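Side-chain contacts in myosin-2 (Saccharomyces cerevisiae, PDB 6IXO), which carries organelles and proteins along polarized actin cables, gripping receptor proteins on its cargo with the globular tail domain described here: residues E18-L23 and T71-S76; V392-P397 and L411-V416. One frame throughout, in Å; residues are numbered along the deposited sequence.

From the N terminus, helices 6-18 and 20-32 follow each other with a sharp turn between them, and contact 1 joins that turn to the start of helix 71-90, closing a span of 47 residues that includes helices 48-51 and 53-67. The chain then runs through the rest of the tail domain before contact 2 closes a short span of 13 residues, mostly the first part of helix 403-415, setting the segment ahead of that helix against its end. The two contacts are in series, neither nested nor crossed, and their nearest atoms are about 9 Å apart. Helix 53-67 touches side chains from both, so the last helix is gathered in with the first ones.

Contact 1. Residues E18-L23 and T71-S76; sequences EDTEIL and TKQSES
Thr-20 and Gln-73 meet through aliphatic carbon alone, their side chains crossing at about a right angle. The methyl CG2 of Thr-20 lies equally close to both methylenes of Gln-73, 3.8 Å from CB and 3.8 Å from CG, and so rests against the root of the glutamine. With OG1 between the backbone N and the carbonyl carbon (chi1 46°), CG2 of Thr-20 falls anti to the carbonyl carbon and is turned toward helix 71-90, which keeps the hydroxyl out of this apolar touch. CG of Gln-73 also comes within 4.1 Å of CA of Glu-18. The glutamine chain bends at chi2 (74°), so that the amide turns off past Glu-18; its NE2 stays 4.4 Å from CB of Glu-18, with no hydrogen bond. OG of Ser-76, one turn on from Gln-73, is a marginal neighbour, 4.5 Å from CB of Thr-20.

In the all-helical cargo-binding tail of this class V myosin, the contact joins two helix beginnings. Asp-19 occupies the N-cap position of helix 20-32 and is the centre of an inverse gamma turn, closed by a weak bond from Thr-20 N to Glu-18 O; this tight turn presents Glu-18 and Thr-20 to Gln-73 while directing the CB of Asp-19 away from it. Farther out, the carboxylate of Glu-18 leads away from helix 71-90 and makes a salt bridge with Arg-15, and Ser-76 OG is hydrogen-bonded to Asn-24 ND2, a polar link between the same two helices. Behind the contact, Ser-74 turns from helix 20-32 to pack on Leu-62, Met-65 and Trp-66 of helix 53-67, whose Met-65 is touched by Leu-23 as well.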
ATOM      1  N   GLU A  18      -7.790 -34.998  -8.891  1.00 59.23           N
ATOM      2  CA  GLU A  18      -8.321 -34.984 -10.258  1.00 67.14           C
ATOM      3  C   GLU A  18      -9.754 -34.435 -10.298  1.00 70.32           C
ATOM      4  O   GLU A  18     -10.234 -34.012 -11.347  1.00 68.28           O
ATOM      5  CB  GLU A  18      -8.251 -36.396 -10.893  1.00 58.76           C
ATOM      6  CG  GLU A  18      -9.549 -37.202 -10.931  1.00 64.50           C
ATOM      7  CD  GLU A  18      -9.309 -38.666 -11.390  1.00100.20           C
ATOM      8  OE1 GLU A  18     -10.045 -39.583 -10.958  1.00 98.12           O
ATOM      9  OE2 GLU A  18      -8.376 -38.907 -12.188  1.00102.19           O
ATOM     10  N   ASP A  19     -10.436 -34.438  -9.158  1.00 71.68           N
ATOM     11  CA  ASP A  19     -11.810 -33.947  -9.100  1.00 67.52           C
ATOM     12  C   ASP A  19     -11.823 -32.426  -8.916  1.00 64.42           C
ATOM     13  O   ASP A  19     -12.271 -31.910  -7.880  1.00 58.41           O
ATOM     14  CB  ASP A  19     -12.581 -34.631  -7.970  1.00 65.37           C
ATOM     15  CG  ASP A  19     -14.082 -34.395  -8.055  1.00 71.43           C
ATOM     16  OD1 ASP A  19     -14.515 -33.556  -8.878  1.00 78.23           O
ATOM     17  OD2 ASP A  19     -14.831 -35.038  -7.284  1.00 71.56           O
ATOM     18  N   THR A  20     -11.325 -31.706  -9.916  1.00 62.04           N
ATOM     19  CA  THR A  20     -11.220 -30.246  -9.797  1.00 63.50           C
ATOM     20  C   THR A  20     -12.559 -29.530  -9.650  1.00 55.73           C
ATOM     21  O   THR A  20     -12.592 -28.428  -9.120  1.00 52.77           O
ATOM     22  CB  THR A  20     -10.487 -29.605 -10.997  1.00 69.32           C
ATOM     23  OG1 THR A  20     -10.998 -30.147 -12.221  1.00 74.77           O
ATOM     24  CG2 THR A  20      -8.999 -29.851 -10.908  1.00 72.04           C
ATOM     25  N   GLU A  21     -13.649 -30.114 -10.130  1.00 56.97           N
ATOM     26  CA  GLU A  21     -14.963 -29.474  -9.942  1.00 65.81           C
ATOM     27  C   GLU A  21     -15.234 -29.178  -8.476  1.00 58.71           C
ATOM     28  O   GLU A  21     -15.545 -28.053  -8.103  1.00 56.30           O
ATOM     29  CB  GLU A  21     -16.099 -30.347 -10.455  1.00 76.12           C
ATOM     30  CG  GLU A  21     -16.388 -30.283 -11.931  1.00 85.92           C
ATOM     31  CD  GLU A  21     -17.620 -31.111 -12.282  1.00 94.70           C
ATOM     32  OE1 GLU A  21     -18.735 -30.680 -11.903  1.00 95.90           O
ATOM     33  OE2 GLU A  21     -17.473 -32.196 -12.902  1.00 99.25           O
ATOM     34  N   ILE A  22     -15.140 -30.210  -7.647  1.00 52.98           N
ATOM     35  CA  ILE A  22     -15.350 -30.045  -6.217  1.00 50.98           C
ATOM     36  C   ILE A  22     -14.211 -29.233  -5.618  1.00 47.69           C
ATOM     37  O   ILE A  22     -14.444 -28.286  -4.872  1.00 43.68           O
ATOM     38  CB  ILE A  22     -15.460 -31.403  -5.504  1.00 57.18           C
ATOM     39  CG1 ILE A  22     -16.819 -32.032  -5.804  1.00 59.77           C
ATOM     40  CG2 ILE A  22     -15.243 -31.240  -4.008  1.00 53.95           C
ATOM     41  CD1 ILE A  22     -17.065 -33.324  -5.062  1.00 63.85           C
ATOM     42  N   LEU A  23     -12.975 -29.579  -5.958  1.00 44.13           N
ATOM     43  CA  LEU A  23     -11.857 -28.860  -5.354  1.00 39.94           C
ATOM     44  C   LEU A  23     -11.790 -27.361  -5.707  1.00 42.87           C
ATOM     45  O   LEU A  23     -11.488 -26.544  -4.834  1.00 41.15           O
ATOM     46  CB  LEU A  23     -10.547 -29.522  -5.745  1.00 48.43           C
ATOM     47  CG  LEU A  23      -9.278 -29.030  -5.053  1.00 47.12           C
ATOM     48  CD1 LEU A  23      -9.458 -28.995  -3.553  1.00 48.21           C
ATOM     49  CD2 LEU A  23      -8.097 -29.982  -5.418  1.00 47.13           C
ATOM     50  N   THR A  71      -0.866 -31.931 -14.541  1.00 78.11           N
ATOM     51  CA  THR A  71      -0.438 -30.614 -14.986  1.00 74.73           C
ATOM     52  C   THR A  71      -1.634 -29.827 -15.546  1.00 74.11           C
ATOM     53  O   THR A  71      -1.755 -28.634 -15.302  1.00 71.24           O
ATOM     54  CB  THR A  71       0.716 -30.740 -16.009  1.00 69.90           C
ATOM     55  OG1 THR A  71       0.441 -31.827 -16.892  1.00 67.32           O
ATOM     56  CG2 THR A  71       2.029 -31.071 -15.282  1.00 64.33           C
ATOM     57  N   LYS A  72      -2.541 -30.504 -16.244  1.00 74.39           N
ATOM     58  CA  LYS A  72      -3.777 -29.879 -16.719  1.00 74.62           C
ATOM     59  C   LYS A  72      -4.704 -29.453 -15.582  1.00 71.20           C
ATOM     60  O   LYS A  72      -5.329 -28.395 -15.653  1.00 76.01           O
ATOM     61  CB  LYS A  72      -4.520 -30.837 -17.646  1.00 82.05           C
ATOM     62  CG  LYS A  72      -5.929 -30.414 -18.049  1.00 86.23           C
ATOM     63  CD  LYS A  72      -6.555 -31.483 -18.964  1.00 93.08           C
ATOM     64  CE  LYS A  72      -7.870 -31.023 -19.583  1.00 96.72           C
ATOM     65  NZ  LYS A  72      -8.358 -31.973 -20.626  1.00100.80           N
ATOM     66  N   GLN A  73      -4.811 -30.279 -14.540  1.00 63.26           N
ATOM     67  CA  GLN A  73      -5.632 -29.924 -13.387  1.00 56.39           C
ATOM     68  C   GLN A  73      -5.030 -28.691 -12.706  1.00 54.27           C
ATOM     69  O   GLN A  73      -5.766 -27.846 -12.204  1.00 50.43           O
ATOM     70  CB  GLN A  73      -5.748 -31.068 -12.373  1.00 57.93           C
ATOM     71  CG  GLN A  73      -6.696 -32.211 -12.767  1.00 58.81           C
ATOM     72  CD  GLN A  73      -6.150 -33.117 -13.856  1.00 64.62           C
ATOM     73  OE1 GLN A  73      -4.971 -33.037 -14.240  1.00 66.33           O
ATOM     74  NE2 GLN A  73      -7.011 -34.004 -14.353  1.00 62.89           N
ATOM     75  N   SER A  74      -3.698 -28.600 -12.685  1.00 51.10           N
ATOM     76  CA  SER A  74      -3.044 -27.485 -12.007  1.00 49.38           C
ATOM     77  C   SER A  74      -3.291 -26.195 -12.768  1.00 50.81           C
ATOM     78  O   SER A  74      -3.496 -25.133 -12.169  1.00 47.50           O
ATOM     79  CB  SER A  74      -1.544 -27.735 -11.858  1.00 52.08           C
ATOM     80  OG  SER A  74      -0.901 -27.738 -13.121  1.00 51.26           O
ATOM     81  N   GLU A  75      -3.311 -26.281 -14.091  1.00 57.83           N
ATOM     82  CA  GLU A  75      -3.517 -25.082 -14.880  1.00 62.48           C
ATOM     83  C   GLU A  75      -4.926 -24.509 -14.659  1.00 59.49           C
ATOM     84  O   GLU A  75      -5.091 -23.301 -14.464  1.00 54.70           O
ATOM     85  CB  GLU A  75      -3.262 -25.374 -16.352  1.00 69.89           C
ATOM     86  CG  GLU A  75      -2.328 -24.349 -16.980  1.00 81.84           C
ATOM     87  CD  GLU A  75      -2.203 -24.505 -18.486  1.00 93.42           C
ATOM     88  OE1 GLU A  75      -2.098 -23.466 -19.181  1.00 95.78           O
ATOM     89  OE2 GLU A  75      -2.210 -25.660 -18.972  1.00 98.15           O
ATOM     90  N   SER A  76      -5.925 -25.391 -14.671  1.00 61.52           N
ATOM     91  CA  SER A  76      -7.310 -25.056 -14.338  1.00 58.23           C
ATOM     92  C   SER A  76      -7.438 -24.428 -12.948  1.00 54.28           C
ATOM     93  O   SER A  76      -8.003 -23.334 -12.770  1.00 54.79           O
ATOM     94  CB  SER A  76      -8.175 -26.319 -14.426  1.00 62.54           C
ATOM     95  OG  SER A  76      -9.356 -26.215 -13.654  1.00 64.88           O
TER

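Contact 2. Residues V392-P397 and L411-V416; sequences VEAYIP and LVAQQV
Ala-394 and Ala-413 bring an irregular, largely extended segment and the last turns of helix 403-415 together, with their CA atoms 5.5 Å apart and no hydrogen bond between the two backbones. Each alanine aims its methyl at the other segment, and the methyl of Ala-394 comes against the flank of the Ala-413 methyl, CB to CB 4.0 Å. Two one-carbon side chains meeting here are consistent with the close backbone approach. Val-412 adds a more distant touch from the preceding position of the helix: its CG1, anti to the backbone N (chi1 166°), stands 4.4 Å from CB of Ala-394. The methyl of Ala-394 thus faces both helix residues, and the join is wholly apolar.

Here the chain doubles back on itself at the C-terminal end of the tail domain, folding the loop against the helix it leads into. Ala-394 also touches Val-409 one turn earlier in that helix, and Ile-60 of helix 53-67, while Val-412 reaches Glu-64 of that same helix. Beyond the contact, Gln-415 is hydrogen-bonded to Arg-67 and to Asn-10, and packs on Ile-9 and Leu-13, bringing helix 403-415 against helix 6-18.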
ATOM      1  N   VAL A 392       7.341 -26.335   5.108  1.00 96.60           N
ATOM      2  CA  VAL A 392       6.602 -26.290   6.372  1.00 97.29           C
ATOM      3  C   VAL A 392       5.493 -27.350   6.431  1.00 95.97           C
ATOM      4  O   VAL A 392       4.792 -27.582   5.440  1.00 93.10           O
ATOM      5  CB  VAL A 392       5.976 -24.891   6.619  1.00 92.57           C
ATOM      6  CG1 VAL A 392       5.295 -24.833   7.979  1.00 91.81           C
ATOM      7  CG2 VAL A 392       7.033 -23.807   6.529  1.00 94.67           C
ATOM      8  N   GLU A 393       5.361 -27.986   7.598  1.00 96.70           N
ATOM      9  CA  GLU A 393       4.281 -28.930   7.879  1.00 99.39           C
ATOM     10  C   GLU A 393       2.928 -28.516   7.275  1.00100.59           C
ATOM     11  O   GLU A 393       2.563 -27.333   7.262  1.00102.02           O
ATOM     12  CB  GLU A 393       4.115 -29.112   9.391  1.00101.92           C
ATOM     13  CG  GLU A 393       3.134 -30.229   9.770  1.00104.61           C
ATOM     14  CD  GLU A 393       2.555 -30.079  11.170  1.00108.17           C
ATOM     15  OE1 GLU A 393       1.537 -29.365  11.314  1.00108.45           O
ATOM     16  OE2 GLU A 393       3.112 -30.683  12.120  1.00109.57           O
ATOM     17  N   ALA A 394       2.209 -29.515   6.766  1.00 99.13           N
ATOM     18  CA  ALA A 394       0.880 -29.339   6.195  1.00 93.90           C
ATOM     19  C   ALA A 394      -0.117 -28.894   7.260  1.00 94.96           C
ATOM     20  O   ALA A 394      -0.414 -29.655   8.183  1.00103.78           O
ATOM     21  CB  ALA A 394       0.417 -30.643   5.541  1.00 88.92           C
ATOM     22  N   TYR A 395      -0.632 -27.669   7.125  1.00 85.71           N
ATOM     23  CA  TYR A 395      -1.562 -27.108   8.108  1.00 78.99           C
ATOM     24  C   TYR A 395      -2.756 -26.402   7.487  1.00 79.43           C
ATOM     25  O   TYR A 395      -2.606 -25.661   6.527  1.00 78.96           O
ATOM     26  CB  TYR A 395      -0.837 -26.124   9.017  1.00 73.77           C
ATOM     27  CG  TYR A 395      -1.746 -25.205   9.816  1.00 70.93           C
ATOM     28  CD1 TYR A 395      -2.564 -25.698  10.834  1.00 72.14           C
ATOM     29  CD2 TYR A 395      -1.752 -23.840   9.589  1.00 68.78           C
ATOM     30  CE1 TYR A 395      -3.385 -24.845  11.589  1.00 69.96           C
ATOM     31  CE2 TYR A 395      -2.560 -22.987  10.335  1.00 68.77           C
ATOM     32  CZ  TYR A 395      -3.377 -23.493  11.331  1.00 70.09           C
ATOM     33  OH  TYR A 395      -4.183 -22.630  12.058  1.00 73.90           O
ATOM     34  N   ILE A 396      -3.937 -26.622   8.060  1.00 77.54           N
ATOM     35  CA  ILE A 396      -5.153 -25.940   7.624  1.00 70.09           C
ATOM     36  C   ILE A 396      -6.017 -25.617   8.842  1.00 67.39           C
ATOM     37  O   ILE A 396      -6.357 -26.513   9.595  1.00 70.55           O
ATOM     38  CB  ILE A 396      -5.942 -26.792   6.577  1.00 51.36           C
ATOM     39  CG1 ILE A 396      -7.412 -26.405   6.549  1.00 58.05           C
ATOM     40  CG2 ILE A 396      -5.872 -28.298   6.867  1.00 47.41           C
ATOM     41  CD1 ILE A 396      -8.175 -27.222   5.524  1.00 62.39           C
ATOM     42  N   PRO A 397      -6.353 -24.328   9.052  1.00 64.52           N
ATOM     43  CA  PRO A 397      -7.041 -23.858  10.269  1.00 67.01           C
ATOM     44  C   PRO A 397      -8.363 -24.552  10.607  1.00 73.68           C
ATOM     45  O   PRO A 397      -8.868 -25.332   9.814  1.00 72.08           O
ATOM     46  CB  PRO A 397      -7.298 -22.377   9.976  1.00 57.78           C
ATOM     47  CG  PRO A 397      -6.212 -21.996   9.033  1.00 55.42           C
ATOM     48  CD  PRO A 397      -5.995 -23.202   8.164  1.00 57.70           C
ATOM     49  N   LEU A 411      -3.743 -36.124   4.276  1.00 45.62           N
ATOM     50  CA  LEU A 411      -3.104 -37.282   3.649  1.00 47.13           C
ATOM     51  C   LEU A 411      -1.648 -36.942   3.359  1.00 50.75           C
ATOM     52  O   LEU A 411      -0.764 -37.737   3.610  1.00 52.22           O
ATOM     53  CB  LEU A 411      -3.831 -37.692   2.371  1.00 42.13           C
ATOM     54  CG  LEU A 411      -5.164 -38.410   2.553  1.00 41.44           C
ATOM     55  CD1 LEU A 411      -5.894 -38.434   1.235  1.00 40.11           C
ATOM     56  CD2 LEU A 411      -4.960 -39.816   3.113  1.00 43.75           C
ATOM     57  N   VAL A 412      -1.399 -35.740   2.847  1.00 46.47           N
ATOM     58  CA  VAL A 412      -0.031 -35.291   2.651  1.00 52.66           C
ATOM     59  C   VAL A 412       0.737 -35.368   3.963  1.00 58.29           C
ATOM     60  O   VAL A 412       1.842 -35.921   4.029  1.00 58.45           O
ATOM     61  CB  VAL A 412       0.032 -33.859   2.120  1.00 51.17           C
ATOM     62  CG1 VAL A 412       1.437 -33.322   2.264  1.00 53.46           C
ATOM     63  CG2 VAL A 412      -0.435 -33.819   0.675  1.00 45.97           C
ATOM     64  N   ALA A 413       0.122 -34.836   5.015  1.00 57.08           N
ATOM     65  CA  ALA A 413       0.725 -34.855   6.340  1.00 58.12           C
ATOM     66  C   ALA A 413       1.061 -36.276   6.815  1.00 67.50           C
ATOM     67  O   ALA A 413       2.057 -36.474   7.500  1.00 73.66           O
ATOM     68  CB  ALA A 413      -0.192 -34.156   7.334  1.00 53.84           C
ATOM     69  N   GLN A 414       0.246 -37.264   6.450  1.00 69.68           N
ATOM     70  CA  GLN A 414       0.510 -38.652   6.853  1.00 74.32           C
ATOM     71  C   GLN A 414       1.737 -39.231   6.165  1.00 78.73           C
ATOM     72  O   GLN A 414       2.429 -40.075   6.732  1.00 85.98           O
ATOM     73  CB  GLN A 414      -0.690 -39.558   6.563  1.00 73.97           C
ATOM     74  CG  GLN A 414      -1.898 -39.288   7.431  1.00 74.54           C
ATOM     75  CD  GLN A 414      -3.060 -40.209   7.118  1.00 74.94           C
ATOM     76  OE1 GLN A 414      -2.868 -41.341   6.667  1.00 74.80           O
ATOM     77  NE2 GLN A 414      -4.278 -39.727   7.361  1.00 72.39           N
ATOM     78  N   GLN A 415       2.007 -38.789   4.941  1.00 74.75           N
ATOM     79  CA  GLN A 415       3.153 -39.295   4.194  1.00 77.39           C
ATOM     80  C   GLN A 415       4.475 -38.834   4.770  1.00 87.30           C
ATOM     81  O   GLN A 415       5.526 -39.351   4.412  1.00 94.22           O
ATOM     82  CB  GLN A 415       3.058 -38.878   2.741  1.00 71.75           C
ATOM     83  CG  GLN A 415       1.809 -39.391   2.096  1.00 74.44           C
ATOM     84  CD  GLN A 415       1.857 -39.278   0.600  1.00 79.21           C
ATOM     85  OE1 GLN A 415       1.942 -38.174   0.054  1.00 82.48           O
ATOM     86  NE2 GLN A 415       1.813 -40.424  -0.083  1.00 80.63           N
ATOM     87  N   VAL A 416       4.418 -37.860   5.667  1.00 91.13           N
ATOM     88  CA  VAL A 416       5.618 -37.367   6.325  1.00 95.41           C
ATOM     89  C   VAL A 416       6.088 -38.358   7.392  1.00101.63           C
ATOM     90  O   VAL A 416       7.224 -38.829   7.354  1.00106.06           O
ATOM     91  CB  VAL A 416       5.375 -35.985   6.959  1.00 87.11           C
ATOM     92  CG1 VAL A 416       6.606 -35.525   7.730  1.00 89.45           C
ATOM     93  CG2 VAL A 416       4.984 -34.977   5.888  1.00 79.09           C
TER